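Local coordinates for protein 2-hydroxyhepta-2,4-diene-1, 7-dioateisomerase (Mycobacterium abscessus, PDB 3R6O) that binds magnesium and, as a member of the fumarylacetoacetate hydrolase family, is probably a 2-hydroxyhepta-2,4-diene-1,7-dioate isomerase, at residues Tyr157-Ala162 / Thr282-Gly287. Numbering follows the deposited sequence.
With MG (magnesium ion), chain B.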
loop_
_atom_site.group_PDB
_atom_site.type_symbol
_atom_site.label_atom_id
_atom_site.label_comp_id
_atom_site.label_asym_id
_atom_site.label_seq_id
_atom_site.Cartn_x
_atom_site.Cartn_y
_atom_site.Cartn_z
ATOM N N TYR A 157 6.068 7.714 -18.515
ATOM C CA TYR A 157 5.041 6.706 -18.787
ATOM C C TYR A 157 5.671 5.307 -18.833
ATOM O O TYR A 157 6.842 5.141 -19.200
ATOM C CB TYR A 157 4.344 7.023 -20.136
ATOM C CG TYR A 157 5.368 7.177 -21.245
ATOM C CD1 TYR A 157 5.810 6.069 -21.966
ATOM C CD2 TYR A 157 5.977 8.410 -21.488
ATOM C CE1 TYR A 157 6.821 6.200 -22.959
ATOM C CE2 TYR A 157 6.985 8.563 -22.470
ATOM C CZ TYR A 157 7.415 7.443 -23.193
ATOM O OH TYR A 157 8.398 7.578 -24.186
ATOM N N GLU A 158 4.883 4.306 -18.436
ATOM C CA GLU A 158 5.314 2.921 -18.439
ATOM C C GLU A 158 4.092 2.029 -18.607
ATOM O O GLU A 158 3.433 1.741 -17.613
ATOM C CB GLU A 158 5.947 2.572 -17.119
ATOM C CG GLU A 158 7.104 3.433 -16.717
ATOM C CD GLU A 158 7.765 2.947 -15.444
ATOM O OE1 GLU A 158 7.089 2.747 -14.456
ATOM O OE2 GLU A 158 8.993 2.753 -15.428
ATOM N N ILE A 159 3.805 1.615 -19.828
ATOM C CA ILE A 159 2.698 0.680 -20.090
ATOM C C ILE A 159 3.011 -0.696 -19.520
ATOM O O ILE A 159 4.087 -1.225 -19.698
ATOM C CB ILE A 159 2.334 0.600 -21.588
ATOM C CG1 ILE A 159 0.981 -0.106 -21.774
ATOM C CG2 ILE A 159 3.480 -0.061 -22.469
ATOM C CD1 ILE A 159 0.511 -0.114 -23.290
ATOM N N GLU A 160 2.063 -1.250 -18.781
ATOM C CA GLU A 160 2.260 -2.560 -18.166
ATOM C C GLU A 160 0.960 -3.341 -18.190
ATOM O O GLU A 160 -0.130 -2.769 -18.203
ATOM C CB GLU A 160 2.757 -2.381 -16.716
ATOM C CG GLU A 160 3.859 -1.347 -16.586
ATOM C CD GLU A 160 4.734 -1.447 -15.369
ATOM O OE1 GLU A 160 4.665 -2.414 -14.575
ATOM O OE2 GLU A 160 5.523 -0.513 -15.207
ATOM N N ILE A 161 1.094 -4.655 -18.145
ATOM C CA ILE A 161 -0.024 -5.512 -17.917
ATOM C C ILE A 161 -0.088 -5.817 -16.379
ATOM O O ILE A 161 0.918 -6.244 -15.759
ATOM C CB ILE A 161 0.070 -6.818 -18.769
ATOM C CG1 ILE A 161 0.259 -6.530 -20.275
ATOM C CG2 ILE A 161 -1.187 -7.683 -18.557
ATOM C CD1 ILE A 161 -0.745 -5.540 -20.909
ATOM N N ALA A 162 -1.248 -5.580 -15.798
ATOM C CA ALA A 162 -1.519 -5.881 -14.389
ATOM C C ALA A 162 -2.303 -7.160 -14.251
ATOM O O ALA A 162 -3.216 -7.431 -15.043
ATOM C CB ALA A 162 -2.320 -4.732 -13.710
ATOM N N THR A 282 3.117 -5.802 -13.925
ATOM C CA THR A 282 4.123 -6.828 -14.176
ATOM C C THR A 282 5.350 -6.347 -14.932
ATOM O O THR A 282 6.153 -7.162 -15.337
ATOM C CB THR A 282 3.533 -8.055 -14.865
ATOM O OG1 THR A 282 2.979 -7.699 -16.143
ATOM C CG2 THR A 282 2.464 -8.696 -13.947
ATOM N N GLY A 283 5.508 -5.031 -15.110
ATOM C CA GLY A 283 6.685 -4.505 -15.791
ATOM C C GLY A 283 6.372 -3.803 -17.104
ATOM O O GLY A 283 5.349 -4.033 -17.689
ATOM N N THR A 284 7.278 -2.927 -17.523
ATOM C CA THR A 284 7.188 -2.199 -18.779
ATOM C C THR A 284 8.379 -2.478 -19.713
ATOM O O THR A 284 9.508 -2.712 -19.254
ATOM C CB THR A 284 7.085 -0.675 -18.480
ATOM O OG1 THR A 284 6.598 0.006 -19.620
ATOM C CG2 THR A 284 8.423 -0.085 -18.009
ATOM N N PRO A 285 8.138 -2.501 -21.033
ATOM C CA PRO A 285 9.290 -2.662 -21.938
ATOM C C PRO A 285 10.064 -1.342 -22.123
ATOM O O PRO A 285 9.801 -0.394 -21.413
ATOM C CB PRO A 285 8.639 -3.085 -23.245
ATOM C CG PRO A 285 7.294 -2.489 -23.198
ATOM C CD PRO A 285 6.864 -2.542 -21.768
ATOM N N GLY A 286 10.992 -1.286 -23.076
ATOM C CA GLY A 286 11.702 -0.027 -23.396
ATOM C C GLY A 286 10.874 1.072 -24.072
ATOM O O GLY A 286 9.682 0.898 -24.305
ATOM N N GLY A 287 11.517 2.183 -24.434
ATOM C CA GLY A 287 10.845 3.314 -25.084
ATOM C C GLY A 287 10.297 4.401 -24.145
ATOM O O GLY A 287 9.593 5.296 -24.567
HETATM MG MG MG B . 7.076 -0.287 -13.470
HETATM O O HOH W 1 3.804 -6.105 -18.214
#
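Glu160 divides its carboxylate between the backbone of 282-287 and the magnesium ion: OE1 accepts a hydrogen bond from the amide N of Gly283 at 2.8 Å, bent (135° at the hydrogen) and from above the carboxylate plane, while OE2 binds the metal at 2.3 Å. Together they restrain the rotation of the group. Segment 157-162 lies on strand 155-165, between 181-192 and 279-281 in the mixed sheet, and 282-287 begins the loop after 279-281; Asp189 of 181-192 also binds the ion, as in the acidic metal site of the fumarylacetoacetate hydrolase fold. Glu158, also known as a magnesium ligand of this protein, makes no metal bond in this chain; its OE1 stays 3.2 Å from the ion and OE2 forms a salt bridge with Arg193. Thr284 OG1, anti to the backbone N (chi1 -162°), donates to Ile159 O at 2.8 Å; with OG1 there, CG2 lies against Glu158 CB at 3.7 Å. Ile161 O accepts from both N and OG1 of Thr282, the hydroxyl at 2.6 Å. Tyr157 OH donates to Gly287 O at 2.6 Å, the hydroxyl lying in the plane of that carbonyl and the oxygen at the edge of the tyrosine ring.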